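Local coordinates for FAD-binding PCMH-type domain-containing protein (Gibberella zeae, PDB 6YJO) that probably oxidises oligosaccharides as an FAD-dependent fungal oxidoreductase whose flavin is covalently linked to the chain, at residues 292-297 with 310-315; 449-454 with 471-476. One frame throughout, in Å; residues are numbered along the deposited sequence.

Contact 1 (292-297 with 310-315)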
ATOM      1  N   GLY A 292       8.156  19.905 -11.818  1.00 58.15           N
ATOM      2  CA  GLY A 292       8.885  20.828 -12.660  1.00 60.14           C
ATOM      3  C   GLY A 292       7.923  21.520 -13.607  1.00 60.93           C
ATOM      4  O   GLY A 292       6.702  21.400 -13.477  1.00 57.17           O
ATOM      5  N   THR A 293       8.499  22.236 -14.570  1.00 65.11           N
ATOM      6  CA  THR A 293       7.704  23.027 -15.496  1.00 65.26           C
ATOM      7  C   THR A 293       7.201  22.167 -16.655  1.00 65.68           C
ATOM      8  O   THR A 293       7.727  21.089 -16.944  1.00 57.67           O
ATOM      9  CB  THR A 293       8.518  24.202 -16.040  1.00 68.17           C
ATOM     10  OG1 THR A 293       9.544  23.717 -16.914  1.00 68.88           O
ATOM     11  CG2 THR A 293       9.157  24.984 -14.898  1.00 68.27           C
ATOM     12  N   ARG A 294       6.156  22.664 -17.325  1.00 65.86           N
ATOM     13  CA  ARG A 294       5.622  21.956 -18.484  1.00 64.23           C
ATOM     14  C   ARG A 294       6.698  21.760 -19.545  1.00 67.18           C
ATOM     15  O   ARG A 294       6.886  20.649 -20.059  1.00 65.51           O
ATOM     16  CB  ARG A 294       4.429  22.717 -19.068  1.00 62.68           C
ATOM     17  CG  ARG A 294       3.957  22.202 -20.436  1.00 62.05           C
ATOM     18  CD  ARG A 294       3.572  20.722 -20.388  1.00 59.61           C
ATOM     19  NE  ARG A 294       3.350  20.164 -21.720  1.00 59.23           N
ATOM     20  CZ  ARG A 294       2.209  20.254 -22.397  1.00 57.84           C
ATOM     21  NH1 ARG A 294       1.166  20.888 -21.878  1.00 56.05           N
ATOM     22  NH2 ARG A 294       2.111  19.708 -23.602  1.00 58.02           N
ATOM     23  N   ALA A 295       7.419  22.835 -19.881  1.00 70.00           N
ATOM     24  CA  ALA A 295       8.437  22.752 -20.921  1.00 72.47           C
ATOM     25  C   ALA A 295       9.531  21.756 -20.562  1.00 71.83           C
ATOM     26  O   ALA A 295      10.102  21.116 -21.453  1.00 73.18           O
ATOM     27  CB  ALA A 295       9.035  24.134 -21.175  1.00 69.99           C
ATOM     28  N   ASN A 296       9.841  21.603 -19.272  1.00 69.35           N
ATOM     29  CA  ASN A 296      10.823  20.596 -18.880  1.00 68.86           C
ATOM     30  C   ASN A 296      10.241  19.194 -18.976  1.00 65.99           C
ATOM     31  O   ASN A 296      10.936  18.260 -19.394  1.00 66.69           O
ATOM     32  CB  ASN A 296      11.329  20.861 -17.462  1.00 68.80           C
ATOM     33  CG  ASN A 296      12.277  22.041 -17.390  1.00 73.16           C
ATOM     34  OD1 ASN A 296      12.173  22.873 -16.491  1.00 75.05           O
ATOM     35  ND2 ASN A 296      13.210  22.118 -18.339  1.00 75.62           N
ATOM     36  N   LEU A 297       8.974  19.025 -18.588  1.00 63.09           N
ATOM     37  CA  LEU A 297       8.299  17.749 -18.801  1.00 59.81           C
ATOM     38  C   LEU A 297       8.353  17.353 -20.270  1.00 61.43           C
ATOM     39  O   LEU A 297       8.595  16.188 -20.602  1.00 59.65           O
ATOM     40  CB  LEU A 297       6.848  17.840 -18.320  1.00 56.64           C
ATOM     41  CG  LEU A 297       5.887  16.712 -18.711  1.00 54.88           C
ATOM     42  CD1 LEU A 297       6.216  15.431 -17.962  1.00 52.35           C
ATOM     43  CD2 LEU A 297       4.446  17.128 -18.457  1.00 54.52           C
ATOM     44  N   ALA A 310       3.071   9.432 -29.888  1.00 68.88           N
ATOM     45  CA  ALA A 310       1.950   9.986 -29.148  1.00 67.71           C
ATOM     46  C   ALA A 310       2.322  11.362 -28.614  1.00 68.73           C
ATOM     47  O   ALA A 310       3.476  11.795 -28.682  1.00 72.23           O
ATOM     48  CB  ALA A 310       1.532   9.055 -27.997  1.00 66.55           C
ATOM     49  N   GLN A 311       1.317  12.049 -28.079  1.00 66.33           N
ATOM     50  CA  GLN A 311       1.465  13.412 -27.592  1.00 66.14           C
ATOM     51  C   GLN A 311       0.669  13.573 -26.308  1.00 60.56           C
ATOM     52  O   GLN A 311      -0.296  12.844 -26.062  1.00 56.91           O
ATOM     53  CB  GLN A 311       0.987  14.427 -28.641  1.00 69.53           C
ATOM     54  CG  GLN A 311      -0.208  13.942 -29.448  1.00 71.34           C
ATOM     55  CD  GLN A 311      -1.085  15.075 -29.936  1.00 75.95           C
ATOM     56  OE1 GLN A 311      -1.550  15.897 -29.145  1.00 77.64           O
ATOM     57  NE2 GLN A 311      -1.322  15.124 -31.243  1.00 77.76           N
ATOM     58  N   ILE A 312       1.085  14.537 -25.484  1.00 61.12           N
ATOM     59  CA  ILE A 312       0.343  14.833 -24.266  1.00 60.78           C
ATOM     60  C   ILE A 312      -1.099  15.172 -24.619  1.00 63.21           C
ATOM     61  O   ILE A 312      -1.373  15.942 -25.551  1.00 66.01           O
ATOM     62  CB  ILE A 312       1.018  15.979 -23.493  1.00 61.20           C
ATOM     63  CG1 ILE A 312       2.066  15.411 -22.533  1.00 60.77           C
ATOM     64  CG2 ILE A 312      -0.014  16.805 -22.724  1.00 60.53           C
ATOM     65  CD1 ILE A 312       2.942  16.453 -21.878  1.00 63.08           C
ATOM     66  N   SER A 313      -2.032  14.587 -23.870  1.00 62.03           N
ATOM     67  CA  SER A 313      -3.448  14.888 -24.029  1.00 62.61           C
ATOM     68  C   SER A 313      -3.877  16.023 -23.107  1.00 63.04           C
ATOM     69  O   SER A 313      -4.492  16.993 -23.557  1.00 64.19           O
ATOM     70  CB  SER A 313      -4.283  13.631 -23.761  1.00 61.32           C
ATOM     71  OG  SER A 313      -4.148  12.697 -24.819  1.00 61.25           O
ATOM     72  N   THR A 314      -3.554  15.922 -21.818  1.00 62.30           N
ATOM     73  CA  THR A 314      -3.823  16.977 -20.853  1.00 63.81           C
ATOM     74  C   THR A 314      -2.586  17.189 -19.993  1.00 63.94           C
ATOM     75  O   THR A 314      -1.910  16.230 -19.609  1.00 62.35           O
ATOM     76  CB  THR A 314      -5.028  16.639 -19.965  1.00 63.32           C
ATOM     77  OG1 THR A 314      -4.765  15.434 -19.234  1.00 63.52           O
ATOM     78  CG2 THR A 314      -6.282  16.449 -20.817  1.00 63.82           C
ATOM     79  N   ALA A 315      -2.287  18.452 -19.701  1.00 67.25           N
ATOM     80  CA  ALA A 315      -1.150  18.786 -18.859  1.00 67.57           C
ATOM     81  C   ALA A 315      -1.376  20.171 -18.278  1.00 66.88           C
ATOM     82  O   ALA A 315      -1.842  21.077 -18.975  1.00 68.31           O
ATOM     83  CB  ALA A 315       0.167  18.725 -19.642  1.00 70.28           C
TER
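Arg294, in the first turn of helix 294-308, lays its guanidinium against Ile312 and Ala315, where the chain has left the helix and runs into edge strand 314-315 of the seven-stranded antiparallel sheet. This is helix-on-sheet packing at the margin of an alpha/beta layer, worked out largely by one long side chain. From CB the arginine sets off with CG anti to the backbone N (chi1 169°) and bends at chi2, which carries the rest of the chain across to the strand. CD comes first, 4.0 Å from Ala315 CB. NE then passes 3.7 Å from Ile312 CD1, and CZ lies 3.8 Å from Ala315 CB. At the far end Ile312 and Ala315 lie over one and the same face of the guanidinium: NH2 reaches Ile312 CG2 at 3.7 Å, and NH1 approaches Ala315 CB to 3.3 Å. No hydrogen bond joins the two segments; the methyls pack on the guanidinium face, while NE at its edge bonds to Asn298 OD1, one helical turn on. Behind it the buried Leu297 completes the seam, touching also Thr242 and Phe244 of strand 242-248 and Tyr290 of strand 283-290. Strand 242-248 also pairs with the incoming chain through a classic beta bulge, Ser313 and Thr314 both facing Ser245. The purely apolar touch of the seam is that of Leu297 CD2 on Ile312 CD1, 3.8 Å apart.

Contact 2 (449-454 with 471-476)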
ATOM      1  N   MET A 449       9.469 -16.258 -16.642  1.00 76.84           N
ATOM      2  CA  MET A 449      10.397 -15.578 -15.748  1.00 75.34           C
ATOM      3  C   MET A 449      10.964 -16.553 -14.720  1.00 76.29           C
ATOM      4  O   MET A 449      10.247 -17.411 -14.198  1.00 75.60           O
ATOM      5  CB  MET A 449       9.675 -14.429 -15.043  1.00 72.11           C
ATOM      6  CG  MET A 449      10.392 -13.089 -15.086  1.00 70.90           C
ATOM      7  SD  MET A 449       9.393 -11.782 -14.345  1.00 66.60           S
ATOM      8  CE  MET A 449       8.147 -11.551 -15.612  1.00 65.75           C
ATOM      9  N   ALA A 450      12.264 -16.424 -14.440  1.00 79.52           N
ATOM     10  CA  ALA A 450      12.888 -17.217 -13.386  1.00 81.54           C
ATOM     11  C   ALA A 450      12.090 -17.091 -12.094  1.00 80.79           C
ATOM     12  O   ALA A 450      11.710 -15.990 -11.686  1.00 78.26           O
ATOM     13  CB  ALA A 450      14.333 -16.764 -13.168  1.00 81.47           C
ATOM     14  N   ASP A 451      11.847 -18.235 -11.448  1.00 82.62           N
ATOM     15  CA  ASP A 451      10.890 -18.283 -10.347  1.00 78.68           C
ATOM     16  C   ASP A 451      11.205 -17.272  -9.249  1.00 76.78           C
ATOM     17  O   ASP A 451      10.299 -16.853  -8.516  1.00 75.83           O
ATOM     18  CB  ASP A 451      10.846 -19.691  -9.759  1.00 79.08           C
ATOM     19  CG  ASP A 451       9.769 -19.842  -8.709  1.00 76.03           C
ATOM     20  OD1 ASP A 451       8.592 -20.023  -9.090  1.00 75.64           O
ATOM     21  OD2 ASP A 451      10.095 -19.765  -7.505  1.00 74.77           O
ATOM     22  N   GLY A 452      12.468 -16.873  -9.112  1.00 74.02           N
ATOM     23  CA  GLY A 452      12.853 -15.950  -8.061  1.00 69.23           C
ATOM     24  C   GLY A 452      13.258 -14.577  -8.557  1.00 68.87           C
ATOM     25  O   GLY A 452      13.979 -13.855  -7.861  1.00 65.94           O
ATOM     26  N   ASP A 453      12.804 -14.200  -9.752  1.00 69.93           N
ATOM     27  CA  ASP A 453      13.095 -12.892 -10.324  1.00 70.06           C
ATOM     28  C   ASP A 453      11.937 -11.911 -10.186  1.00 68.03           C
ATOM     29  O   ASP A 453      12.082 -10.745 -10.566  1.00 70.69           O
ATOM     30  CB  ASP A 453      13.462 -13.035 -11.806  1.00 73.76           C
ATOM     31  CG  ASP A 453      14.955 -13.218 -12.028  1.00 79.18           C
ATOM     32  OD1 ASP A 453      15.734 -13.071 -11.063  1.00 78.09           O
ATOM     33  OD2 ASP A 453      15.350 -13.508 -13.178  1.00 81.83           O
ATOM     34  N   TRP A 454      10.801 -12.349  -9.651  1.00 65.42           N
ATOM     35  CA  TRP A 454       9.621 -11.507  -9.538  1.00 61.74           C
ATOM     36  C   TRP A 454       8.961 -11.754  -8.191  1.00 60.73           C
ATOM     37  O   TRP A 454       9.035 -12.854  -7.636  1.00 62.71           O
ATOM     38  CB  TRP A 454       8.614 -11.779 -10.667  1.00 59.55           C
ATOM     39  CG  TRP A 454       8.124 -13.198 -10.700  1.00 57.78           C
ATOM     40  CD1 TRP A 454       8.729 -14.256 -11.307  1.00 58.73           C
ATOM     41  CD2 TRP A 454       6.928 -13.710 -10.099  1.00 55.48           C
ATOM     42  NE1 TRP A 454       7.986 -15.396 -11.125  1.00 59.08           N
ATOM     43  CE2 TRP A 454       6.873 -15.088 -10.388  1.00 57.10           C
ATOM     44  CE3 TRP A 454       5.897 -13.138  -9.347  1.00 53.78           C
ATOM     45  CZ2 TRP A 454       5.831 -15.902  -9.951  1.00 58.46           C
ATOM     46  CZ3 TRP A 454       4.862 -13.947  -8.917  1.00 54.55           C
ATOM     47  CH2 TRP A 454       4.837 -15.315  -9.219  1.00 57.18           C
ATOM     48  N   VAL A 471       3.776 -14.895   1.452  1.00 51.36           N
ATOM     49  CA  VAL A 471       4.933 -14.365   2.164  1.00 50.30           C
ATOM     50  C   VAL A 471       6.206 -14.564   1.347  1.00 48.34           C
ATOM     51  O   VAL A 471       7.152 -13.774   1.461  1.00 45.90           O
ATOM     52  CB  VAL A 471       5.047 -14.996   3.569  1.00 52.77           C
ATOM     53  CG1 VAL A 471       3.797 -14.690   4.391  1.00 53.48           C
ATOM     54  CG2 VAL A 471       5.290 -16.503   3.495  1.00 53.67           C
ATOM     55  N   LYS A 472       6.259 -15.609   0.516  1.00 49.39           N
ATOM     56  CA  LYS A 472       7.390 -15.761  -0.397  1.00 50.75           C
ATOM     57  C   LYS A 472       7.506 -14.562  -1.331  1.00 50.09           C
ATOM     58  O   LYS A 472       8.610 -14.063  -1.580  1.00 49.90           O
ATOM     59  CB  LYS A 472       7.254 -17.053  -1.207  1.00 52.45           C
ATOM     60  CG  LYS A 472       8.128 -17.099  -2.466  1.00 55.03           C
ATOM     61  CD  LYS A 472       8.225 -18.504  -3.051  1.00 59.17           C
ATOM     62  CE  LYS A 472       8.970 -18.506  -4.385  1.00 61.60           C
ATOM     63  NZ  LYS A 472       9.702 -19.779  -4.636  1.00 65.13           N
ATOM     64  N   ARG A 473       6.375 -14.079  -1.847  1.00 49.78           N
ATOM     65  CA  ARG A 473       6.368 -13.058  -2.887  1.00 47.11           C
ATOM     66  C   ARG A 473       6.401 -11.642  -2.326  1.00 47.15           C
ATOM     67  O   ARG A 473       7.049 -10.767  -2.913  1.00 47.84           O
ATOM     68  CB  ARG A 473       5.135 -13.236  -3.780  1.00 46.13           C
ATOM     69  CG  ARG A 473       5.078 -14.575  -4.500  1.00 48.61           C
ATOM     70  CD  ARG A 473       6.203 -14.736  -5.516  1.00 51.16           C
ATOM     71  NE  ARG A 473       6.209 -16.072  -6.105  1.00 55.79           N
ATOM     72  CZ  ARG A 473       7.167 -16.543  -6.898  1.00 57.96           C
ATOM     73  NH1 ARG A 473       8.215 -15.788  -7.208  1.00 57.31           N
ATOM     74  NH2 ARG A 473       7.077 -17.777  -7.380  1.00 60.29           N
ATOM     75  N   TYR A 474       5.714 -11.385  -1.208  1.00 45.60           N
ATOM     76  CA  TYR A 474       5.751 -10.040  -0.637  1.00 43.92           C
ATOM     77  C   TYR A 474       7.111  -9.743  -0.017  1.00 44.68           C
ATOM     78  O   TYR A 474       7.624  -8.623  -0.138  1.00 45.39           O
ATOM     79  CB  TYR A 474       4.671  -9.863   0.433  1.00 42.36           C
ATOM     80  CG  TYR A 474       3.253 -10.199   0.034  1.00 41.55           C
ATOM     81  CD1 TYR A 474       2.866 -10.296  -1.298  1.00 41.53           C
ATOM     82  CD2 TYR A 474       2.289 -10.403   1.011  1.00 39.56           C
ATOM     83  CE1 TYR A 474       1.556 -10.604  -1.636  1.00 41.55           C
ATOM     84  CE2 TYR A 474       0.984 -10.704   0.684  1.00 39.24           C
ATOM     85  CZ  TYR A 474       0.622 -10.808  -0.638  1.00 40.60           C
ATOM     86  OH  TYR A 474      -0.676 -11.112  -0.971  1.00 41.68           O
ATOM     87  N   TYR A 475       7.703 -10.729   0.655  1.00 44.98           N
ATOM     88  CA  TYR A 475       8.842 -10.504   1.529  1.00 45.37           C
ATOM     89  C   TYR A 475      10.118 -11.197   1.076  1.00 48.17           C
ATOM     90  O   TYR A 475      11.183 -10.918   1.639  1.00 50.39           O
ATOM     91  CB  TYR A 475       8.487 -10.949   2.957  1.00 43.44           C
ATOM     92  CG  TYR A 475       7.186 -10.336   3.427  1.00 41.17           C
ATOM     93  CD1 TYR A 475       6.982  -8.965   3.354  1.00 40.74           C
ATOM     94  CD2 TYR A 475       6.147 -11.122   3.896  1.00 41.84           C
ATOM     95  CE1 TYR A 475       5.790  -8.392   3.759  1.00 41.09           C
ATOM     96  CE2 TYR A 475       4.953 -10.558   4.304  1.00 41.74           C
ATOM     97  CZ  TYR A 475       4.780  -9.193   4.232  1.00 42.33           C
ATOM     98  OH  TYR A 475       3.594  -8.630   4.636  1.00 43.25           O
ATOM     99  N   GLY A 476      10.049 -12.083   0.089  1.00 56.27           N
ATOM    100  CA  GLY A 476      11.262 -12.561  -0.555  1.00 57.35           C
ATOM    101  C   GLY A 476      12.241 -13.173   0.427  1.00 57.04           C
ATOM    102  O   GLY A 476      11.878 -13.991   1.278  1.00 58.19           O
TER
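A salt-bridge network backed by a cation-pi stack ties the loop that follows helix 431-446 to helix 467-475, with Arg473 of the helix reaching into a type I turn, Ala450 to Asp453, and the tryptophan just after it. The guanidinium lies flat on the indole of Trp454, the planes only 9° apart, and Arg473 CZ sits 3.7 Å from the centroid of the six-membered ring. Arg473 CD follows over the same face as a CH-pi contact. The opposite face of the guanidinium is covered by Lys472 CE, so the group is sandwiched between an aromatic ring and an aliphatic chain.

Hydrogen bonds fix its rotation within that slot. Arg473 NH1 donates to Asp451 O at 2.7 Å, almost straight (168°) and close to the guanidinium plane; the same nitrogen also reaches Trp454 O at 3.1 Å, a more bent bond. Arg473 NH2 meets Asp451 OD1 at 3.2 Å, approaching from above the carboxylate plane, so the arginine grips both the backbone and the side chain of one aspartate end-on. The second carboxylate oxygen, Asp451 OD2, is taken by Lys472 NZ at 2.9 Å. That lysine, extended beyond CG, runs out beside the arginine, and the two cations share one carboxylate. A turn earlier on the helix, Glu469 OE2 forms a salt bridge with Arg473 NE, adding a further hold on the same guanidinium.

What results is a cation-pi stack combined with an end-on arginine-aspartate salt bridge, which fastens helix 467-475 of the berberine-like region to the loop before it.

Both segments of contact 1 precede those of contact 2 in the sequence. Their centres lie 36 Å apart, with nearest atoms about 25 Å from each other. Contact 1 belongs to the margin of the seven-stranded antiparallel sheet, far from the FAD-binding residues. Contact 2 joins a loop to helix 467-475, a helix of the berberine-like region, and the Arg473 side chain is about 9 Å from that of Tyr457, an FAD-binding residue. Both turn on an arginine from a helix, yet one settles on aliphatic groups and the other on an aromatic ring beside carboxylates. They secure different parts of the fold, the sheet margin and the loop-helix junction nearer the flavin.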